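Local coordinates for protein SecB-like chaperone Rv1957 (Mycobacterium tuberculosis, PDB 5MTW) that acts as the chaperone of a type II toxin-antitoxin-chaperone system, keeping the antitoxin HigA1 from aggregating, and is required for neutralisation of the toxin HigB1, at residues E57-A62 with V71-C76; L78-Q83 with Q99-A104. All coordinates share one frame; numbering follows the deposited sequence.

Contact 1 (E57-A62 with V71-C76); sequences EPAVDA and VVRISC
Asp61 and Arg73 join the two arms of an antiparallel beta hairpin, strands 50-62 and 69-82, with a side-on salt bridge. Arg73 NE reaches Asp61 OD2 at 2.7 Å and Arg73 NH2 reaches Asp61 OD1 at 2.8 Å. Both bonds are nearly straight, and both oxygens are met on their syn sides. The carboxylate and guanidinium planes are nearly coplanar, 13° apart, and each oxygen takes one nitrogen. The Arg73 chain bends at its third torsion (chi3 -82°) and turns the guanidinium edge to Asp61. The third nitrogen, NH1, forms a salt bridge with Glu107 on strand 99-114. Arg73 therefore sits between two acids, one on each neighbouring strand. Ala59 CB packs over one face of the guanidinium, 3.8 Å from Arg73 NH2.

The backbone is paired in register. Glu57 with Ser75, Ala59 with Arg73 and Asp61 with Val71 are hydrogen-bonded pairs, and each uses both its N-H and its C=O. The Glu57 N to Ser75 O bond is short, at 2.6 Å. Pro58 and Val60 fall at non-hydrogen-bonded positions, so the proline nitrogen costs no bond between these strands. Their CA-H groups instead point at carbonyls: Pro58 CA lies 3.3 Å from Arg73 O. The other edge of segment 71-76 is bonded to strand 99-114 through Val72, Ile74 and Cys76.

On the face of Pro58 and Val60 the contacts are apolar. Val60 CG2 meets Val72 CG2 at 4.3 Å, and helix 125-154 packs on Val72 and Ile74 through Leu140. On the other face, apolar side chains of the bound HigA1 peptide pack on Asp61 and Val71. Arg73 is shared with Glu107, yet its two bonds to Asp61 would probably offset much of that acid's charge, which is consistent with an apolar ligand against this face.

Contact 2 (L78-Q83 with Q99-A104); sequences LRIQNQ and QDVATA
The flat ends of Gln81, Arg79 and Asp100 meet on one face of an antiparallel strand pair that carries a classic beta bulge. The Gln81 amide lies side by side with the Asp100 carboxylate, the two planes nearly coplanar. The Gln81 chain is extended beyond CG (chi2 -172°), which carries the amide out beside that carboxylate. Gln81 NE2 gives a hydrogen bond of 2.7 Å to Asp100 OD1, nearly along the C-O axis of that oxygen. The Arg79 guanidinium is turned steeply, 78° from the carboxylate, and meets it obliquely. Its salt bridge, from Arg79 NH2 to Asp100 OD2, is long at 3.5 Å. Arg79 NH1 has a separate hydrogen bond to His77. The aliphatic part of Arg79 runs beside Thr103, whose OG1 is bonded to His41.

On the opposite face lie Leu78, Ile80, Asn82, Ala102 and Ala104. Leu78 CB packs on Ala104 CB at 4.2 Å. Val148 and Leu151 of helix 125-154 and Leu157 from the following loop lie against Leu78, Ile80, Ala102 and Ala104. An aromatic side chain of the bound peptide also packs on Ile80. Across the amide of Asn82 comes Val101 CG2, with Asn82 ND2 at 3.3 Å; that nitrogen donates to Ala43 O.

Leu78 with Ala104 and Asn82 with Gln99 are hydrogen-bonded pairs. Between them the register slips by one residue, because Val101 and Ala102 both face Ile80. Val101 has a near-helical backbone (psi -31°), which takes up the extra residue. Ile80 O therefore accepts twice: from Val101 N at 2.7 Å and from Ala102 N at 3.3 Å.

Contacts 1 and 2 both use strand 69-82, the first at its start and the second at its end, with centres about 24 Å apart. Contact 1 pairs it with strand 50-62, outermost in this chain, and lies nearer the middle of the chain. Contact 2 pairs it with the inner strand 99-114, farther out, yet more of its touching residues are buried. Each has an apolar face against helix 125-154. In contact 1 that face is opposite the peptide side; in contact 2 helix and peptide meet the same face. Contact 1 keeps regular register with a tight, coplanar salt bridge; contact 2 has a bulge and a looser one.

Contact 1 (E57-A62 with V71-C76)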
ATOM      1  N   GLU A  57      17.673  10.929  -6.982  1.00 27.71           N
ATOM      2  CA  GLU A  57      18.220  12.290  -7.060  1.00 35.19           C
ATOM      3  C   GLU A  57      17.502  13.134  -5.968  1.00 33.69           C
ATOM      4  O   GLU A  57      16.303  13.364  -6.068  1.00 29.24           O
ATOM      5  CB  GLU A  57      18.068  12.844  -8.489  1.00 38.23           C
ATOM      6  CG  GLU A  57      18.930  14.050  -8.900  1.00 49.08           C
ATOM      7  CD  GLU A  57      20.393  13.968  -8.475  1.00 54.22           C
ATOM      8  OE1 GLU A  57      21.143  13.053  -8.917  1.00 51.12           O
ATOM      9  OE2 GLU A  57      20.800  14.860  -7.699  1.00 65.18           O
ATOM     10  N   PRO A  58      18.223  13.508  -4.904  1.00 33.20           N
ATOM     11  CA  PRO A  58      17.674  14.356  -3.855  1.00 31.79           C
ATOM     12  C   PRO A  58      17.643  15.877  -4.159  1.00 30.50           C
ATOM     13  O   PRO A  58      18.421  16.382  -4.944  1.00 34.32           O
ATOM     14  CB  PRO A  58      18.543  14.029  -2.626  1.00 30.68           C
ATOM     15  CG  PRO A  58      19.639  13.187  -3.112  1.00 32.12           C
ATOM     16  CD  PRO A  58      19.612  13.096  -4.593  1.00 34.93           C
ATOM     17  N   ALA A  59      16.712  16.608  -3.549  1.00 25.05           N
ATOM     18  CA  ALA A  59      16.627  18.015  -3.775  1.00 25.98           C
ATOM     19  C   ALA A  59      15.963  18.577  -2.544  1.00 27.82           C
ATOM     20  O   ALA A  59      15.316  17.840  -1.783  1.00 21.60           O
ATOM     21  CB  ALA A  59      15.871  18.283  -5.059  1.00 22.36           C
ATOM     22  N   VAL A  60      16.191  19.845  -2.254  1.00 26.93           N
ATOM     23  CA  VAL A  60      15.490  20.472  -1.105  1.00 29.99           C
ATOM     24  C   VAL A  60      14.864  21.808  -1.637  1.00 32.61           C
ATOM     25  O   VAL A  60      15.413  22.457  -2.513  1.00 28.30           O
ATOM     26  CB  VAL A  60      16.386  20.572   0.144  1.00 30.75           C
ATOM     27  CG1 VAL A  60      17.610  21.432  -0.092  1.00 35.00           C
ATOM     28  CG2 VAL A  60      15.623  21.110   1.366  1.00 32.92           C
ATOM     29  N   ASP A  61      13.667  22.129  -1.193  1.00 27.69           N
ATOM     30  CA  ASP A  61      13.028  23.422  -1.567  1.00 30.84           C
ATOM     31  C   ASP A  61      12.813  24.139  -0.277  1.00 25.10           C
ATOM     32  O   ASP A  61      12.179  23.601   0.684  1.00 20.07           O
ATOM     33  CB  ASP A  61      11.663  23.260  -2.272  1.00 33.24           C
ATOM     34  CG  ASP A  61      11.700  22.375  -3.474  1.00 39.85           C
ATOM     35  OD1 ASP A  61      12.556  22.607  -4.356  1.00 36.66           O
ATOM     36  OD2 ASP A  61      10.843  21.440  -3.553  1.00 41.49           O
ATOM     37  N   ALA A  62      13.362  25.349  -0.198  1.00 24.27           N
ATOM     38  CA  ALA A  62      13.277  26.152   0.978  1.00 26.01           C
ATOM     39  C   ALA A  62      13.275  27.619   0.639  1.00 30.89           C
ATOM     40  O   ALA A  62      13.629  28.005  -0.450  1.00 37.94           O
ATOM     41  CB  ALA A  62      14.438  25.809   1.881  1.00 27.98           C
ATOM     42  N   VAL A  71      10.933  21.478   2.060  1.00 22.38           N
ATOM     43  CA  VAL A  71      10.559  20.184   1.486  1.00 21.09           C
ATOM     44  C   VAL A  71      11.756  19.424   0.955  1.00 22.56           C
ATOM     45  O   VAL A  71      12.518  19.958   0.159  1.00 19.67           O
ATOM     46  CB  VAL A  71       9.600  20.410   0.294  1.00 20.28           C
ATOM     47  CG1 VAL A  71       9.216  19.061  -0.373  1.00 22.06           C
ATOM     48  CG2 VAL A  71       8.358  21.083   0.800  1.00 22.37           C
ATOM     49  N   VAL A  72      11.918  18.189   1.386  1.00 20.43           N
ATOM     50  CA  VAL A  72      12.928  17.264   0.836  1.00 21.68           C
ATOM     51  C   VAL A  72      12.259  16.390  -0.188  1.00 20.79           C
ATOM     52  O   VAL A  72      11.201  15.752   0.108  1.00 21.09           O
ATOM     53  CB  VAL A  72      13.582  16.372   1.919  1.00 23.40           C
ATOM     54  CG1 VAL A  72      14.591  15.401   1.271  1.00 22.34           C
ATOM     55  CG2 VAL A  72      14.267  17.291   2.908  1.00 22.58           C
ATOM     56  N   ARG A  73      12.835  16.362  -1.399  1.00 19.35           N
ATOM     57  CA  ARG A  73      12.305  15.587  -2.506  1.00 22.04           C
ATOM     58  C   ARG A  73      13.363  14.573  -2.940  1.00 24.22           C
ATOM     59  O   ARG A  73      14.580  14.889  -3.009  1.00 25.07           O
ATOM     60  CB  ARG A  73      11.933  16.484  -3.735  1.00 24.75           C
ATOM     61  CG  ARG A  73      10.781  17.409  -3.580  1.00 27.26           C
ATOM     62  CD  ARG A  73      10.432  18.102  -4.906  1.00 30.86           C
ATOM     63  NE  ARG A  73      11.300  19.249  -5.124  1.00 31.18           N
ATOM     64  CZ  ARG A  73      12.228  19.350  -6.085  1.00 36.11           C
ATOM     65  NH1 ARG A  73      12.395  18.379  -6.989  1.00 30.46           N
ATOM     66  NH2 ARG A  73      12.990  20.455  -6.129  1.00 34.31           N
ATOM     67  N   ILE A  74      12.918  13.366  -3.199  1.00 21.37           N
ATOM     68  CA  ILE A  74      13.771  12.365  -3.860  1.00 23.77           C
ATOM     69  C   ILE A  74      13.068  11.857  -5.106  1.00 25.20           C
ATOM     70  O   ILE A  74      11.924  11.341  -5.042  1.00 21.66           O
ATOM     71  CB  ILE A  74      14.199  11.207  -2.920  1.00 27.94           C
ATOM     72  CG1 ILE A  74      14.940  11.845  -1.721  1.00 30.82           C
ATOM     73  CG2 ILE A  74      15.085  10.211  -3.679  1.00 25.36           C
ATOM     74  CD1 ILE A  74      15.230  10.904  -0.612  1.00 35.52           C
ATOM     75  N   SER A  75      13.737  12.147  -6.217  1.00 21.92           N
ATOM     76  CA  SER A  75      13.380  11.670  -7.575  1.00 24.48           C
ATOM     77  C   SER A  75      14.038  10.296  -7.815  1.00 24.79           C
ATOM     78  O   SER A  75      15.197  10.098  -7.427  1.00 24.14           O
ATOM     79  CB  SER A  75      13.839  12.710  -8.635  1.00 26.84           C
ATOM     80  OG  SER A  75      13.425  12.305  -9.914  1.00 30.41           O
ATOM     81  N   CYS A  76      13.266   9.319  -8.290  1.00 22.40           N
ATOM     82  CA  CYS A  76      13.754   7.964  -8.495  1.00 23.42           C
ATOM     83  C   CYS A  76      13.520   7.506  -9.947  1.00 21.69           C
ATOM     84  O   CYS A  76      12.438   7.794 -10.565  1.00 19.30           O
ATOM     85  CB  CYS A  76      13.065   6.990  -7.562  1.00 25.62           C
ATOM     86  SG  CYS A  76      13.070   7.504  -5.853  1.00 33.79           S
TER

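Contact 2 (L78-Q83 with Q99-A104)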
ATOM      1  N   LEU A  78      13.625   3.738 -11.789  1.00 20.83           N
ATOM      2  CA  LEU A  78      13.683   2.304 -11.649  1.00 23.28           C
ATOM      3  C   LEU A  78      13.612   1.658 -13.025  1.00 21.47           C
ATOM      4  O   LEU A  78      12.695   1.929 -13.874  1.00 20.19           O
ATOM      5  CB  LEU A  78      12.527   1.815 -10.781  1.00 22.54           C
ATOM      6  CG  LEU A  78      12.361   0.303 -10.727  1.00 23.02           C
ATOM      7  CD1 LEU A  78      13.455  -0.246  -9.907  1.00 21.38           C
ATOM      8  CD2 LEU A  78      11.012  -0.136 -10.165  1.00 22.67           C
ATOM      9  N   ARG A  79      14.542   0.756 -13.256  1.00 21.61           N
ATOM     10  CA  ARG A  79      14.596   0.009 -14.511  1.00 24.90           C
ATOM     11  C   ARG A  79      14.736  -1.437 -14.103  1.00 27.61           C
ATOM     12  O   ARG A  79      15.678  -1.803 -13.408  1.00 24.76           O
ATOM     13  CB  ARG A  79      15.811   0.408 -15.355  1.00 32.62           C
ATOM     14  CG  ARG A  79      15.652   1.597 -16.274  1.00 37.92           C
ATOM     15  CD  ARG A  79      16.925   1.797 -17.166  1.00 41.32           C
ATOM     16  NE  ARG A  79      16.659   1.908 -18.616  0.50 47.74           N
ATOM     17  CZ  ARG A  79      16.081   2.945 -19.242  0.50 46.29           C
ATOM     18  NH1 ARG A  79      15.642   3.981 -18.582  0.50 46.27           N
ATOM     19  NH2 ARG A  79      15.941   2.950 -20.555  0.50 50.73           N
ATOM     20  N   ILE A  80      13.740  -2.213 -14.459  1.00 22.23           N
ATOM     21  CA  ILE A  80      13.740  -3.669 -14.268  1.00 26.72           C
ATOM     22  C   ILE A  80      14.044  -4.338 -15.602  1.00 26.19           C
ATOM     23  O   ILE A  80      13.446  -4.014 -16.607  1.00 23.34           O
ATOM     24  CB  ILE A  80      12.399  -4.154 -13.701  1.00 24.11           C
ATOM     25  CG1 ILE A  80      12.241  -3.582 -12.275  1.00 25.83           C
ATOM     26  CG2 ILE A  80      12.331  -5.666 -13.647  1.00 24.85           C
ATOM     27  CD1 ILE A  80      10.921  -3.920 -11.657  1.00 24.78           C
ATOM     28  N   GLN A  81      14.973  -5.283 -15.556  1.00 27.01           N
ATOM     29  CA  GLN A  81      15.564  -5.855 -16.744  1.00 29.66           C
ATOM     30  C   GLN A  81      15.777  -7.357 -16.630  1.00 28.08           C
ATOM     31  O   GLN A  81      16.187  -7.844 -15.577  1.00 27.99           O
ATOM     32  CB  GLN A  81      16.938  -5.256 -16.922  1.00 34.67           C
ATOM     33  CG  GLN A  81      16.965  -3.767 -17.155  1.00 42.99           C
ATOM     34  CD  GLN A  81      18.350  -3.314 -17.512  1.00 45.02           C
ATOM     35  OE1 GLN A  81      19.263  -3.572 -16.769  1.00 49.29           O
ATOM     36  NE2 GLN A  81      18.516  -2.705 -18.667  1.00 46.76           N
ATOM     37  N   ASN A  82      15.516  -8.030 -17.750  1.00 28.60           N
ATOM     38  CA  ASN A  82      16.019  -9.426 -18.093  1.00 32.87           C
ATOM     39  C   ASN A  82      17.521  -9.445 -18.443  1.00 37.32           C
ATOM     40  O   ASN A  82      17.976  -8.716 -19.303  1.00 35.13           O
ATOM     41  CB  ASN A  82      15.230 -10.033 -19.306  1.00 27.37           C
ATOM     42  CG  ASN A  82      13.770 -10.338 -18.953  1.00 27.26           C
ATOM     43  OD1 ASN A  82      13.485 -10.596 -17.792  1.00 26.70           O
ATOM     44  ND2 ASN A  82      12.837 -10.262 -19.931  1.00 27.15           N
ATOM     45  N   GLN A  83      18.267 -10.302 -17.769  1.00 50.20           N
ATOM     46  CA  GLN A  83      19.714 -10.489 -18.029  1.00 58.53           C
ATOM     47  C   GLN A  83      19.920 -11.604 -19.089  1.00 63.83           C
ATOM     48  O   GLN A  83      19.094 -12.516 -19.206  1.00 76.55           O
ATOM     49  CB  GLN A  83      20.394 -10.906 -16.708  0.50 51.88           C
ATOM     50  CG  GLN A  83      21.679 -10.189 -16.344  0.50 52.64           C
ATOM     51  CD  GLN A  83      22.054 -10.403 -14.883  0.50 49.45           C
ATOM     52  OE1 GLN A  83      21.542 -11.303 -14.223  0.50 48.42           O
ATOM     53  NE2 GLN A  83      22.941  -9.571 -14.373  0.50 51.33           N
ATOM     54  N   GLN A  99      17.747  -6.656 -21.385  1.00 50.03           N
ATOM     55  CA  GLN A  99      16.486  -6.180 -22.012  1.00 42.27           C
ATOM     56  C   GLN A  99      15.511  -5.595 -20.904  1.00 38.45           C
ATOM     57  O   GLN A  99      15.319  -6.206 -19.834  1.00 30.18           O
ATOM     58  CB  GLN A  99      15.802  -7.331 -22.799  1.00 44.99           C
ATOM     59  CG  GLN A  99      16.426  -7.765 -24.173  0.50 42.42           C
ATOM     60  CD  GLN A  99      16.144  -6.834 -25.374  0.50 41.89           C
ATOM     61  OE1 GLN A  99      15.058  -6.809 -25.937  0.50 36.33           O
ATOM     62  NE2 GLN A  99      17.153  -6.099 -25.788  0.50 41.46           N
ATOM     63  N   ASP A 100      14.902  -4.444 -21.169  1.00 37.50           N
ATOM     64  CA  ASP A 100      14.077  -3.756 -20.138  1.00 34.42           C
ATOM     65  C   ASP A 100      12.694  -4.378 -20.077  1.00 31.48           C
ATOM     66  O   ASP A 100      12.030  -4.502 -21.057  1.00 28.74           O
ATOM     67  CB  ASP A 100      13.908  -2.273 -20.449  1.00 40.38           C
ATOM     68  CG  ASP A 100      15.202  -1.468 -20.353  1.00 41.60           C
ATOM     69  OD1 ASP A 100      16.087  -1.791 -19.562  1.00 47.28           O
ATOM     70  OD2 ASP A 100      15.284  -0.434 -21.043  1.00 46.74           O
ATOM     71  N   VAL A 101      12.255  -4.743 -18.883  1.00 27.14           N
ATOM     72  CA  VAL A 101      10.938  -5.359 -18.666  1.00 22.30           C
ATOM     73  C   VAL A 101       9.882  -4.345 -18.132  1.00 21.72           C
ATOM     74  O   VAL A 101       8.717  -4.441 -18.431  1.00 23.55           O
ATOM     75  CB  VAL A 101      11.141  -6.422 -17.599  1.00 20.72           C
ATOM     76  CG1 VAL A 101       9.881  -6.807 -16.968  1.00 22.29           C
ATOM     77  CG2 VAL A 101      11.834  -7.634 -18.198  1.00 23.88           C
ATOM     78  N   ALA A 102      10.350  -3.372 -17.375  1.00 20.66           N
ATOM     79  CA  ALA A 102       9.530  -2.268 -16.876  1.00 20.83           C
ATOM     80  C   ALA A 102      10.398  -1.136 -16.423  1.00 19.98           C
ATOM     81  O   ALA A 102      11.542  -1.355 -16.031  1.00 20.88           O
ATOM     82  CB  ALA A 102       8.750  -2.745 -15.728  1.00 19.02           C
ATOM     83  N   THR A 103       9.813   0.063 -16.380  1.00 21.45           N
ATOM     84  CA  THR A 103      10.478   1.240 -15.980  1.00 22.29           C
ATOM     85  C   THR A 103       9.496   2.139 -15.213  1.00 24.86           C
ATOM     86  O   THR A 103       8.292   2.146 -15.460  1.00 20.73           O
ATOM     87  CB  THR A 103      11.016   2.105 -17.192  1.00 26.59           C
ATOM     88  OG1 THR A 103       9.926   2.508 -17.995  1.00 29.37           O
ATOM     89  CG2 THR A 103      11.890   1.328 -18.027  1.00 28.72           C
ATOM     90  N   ALA A 104      10.043   2.819 -14.248  1.00 21.62           N
ATOM     91  CA  ALA A 104       9.283   3.783 -13.468  1.00 23.69           C
ATOM     92  C   ALA A 104      10.104   4.980 -13.103  1.00 23.37           C
ATOM     93  O   ALA A 104      11.273   4.863 -12.691  1.00 24.94           O
ATOM     94  CB  ALA A 104       8.834   3.129 -12.217  1.00 20.37           C
TER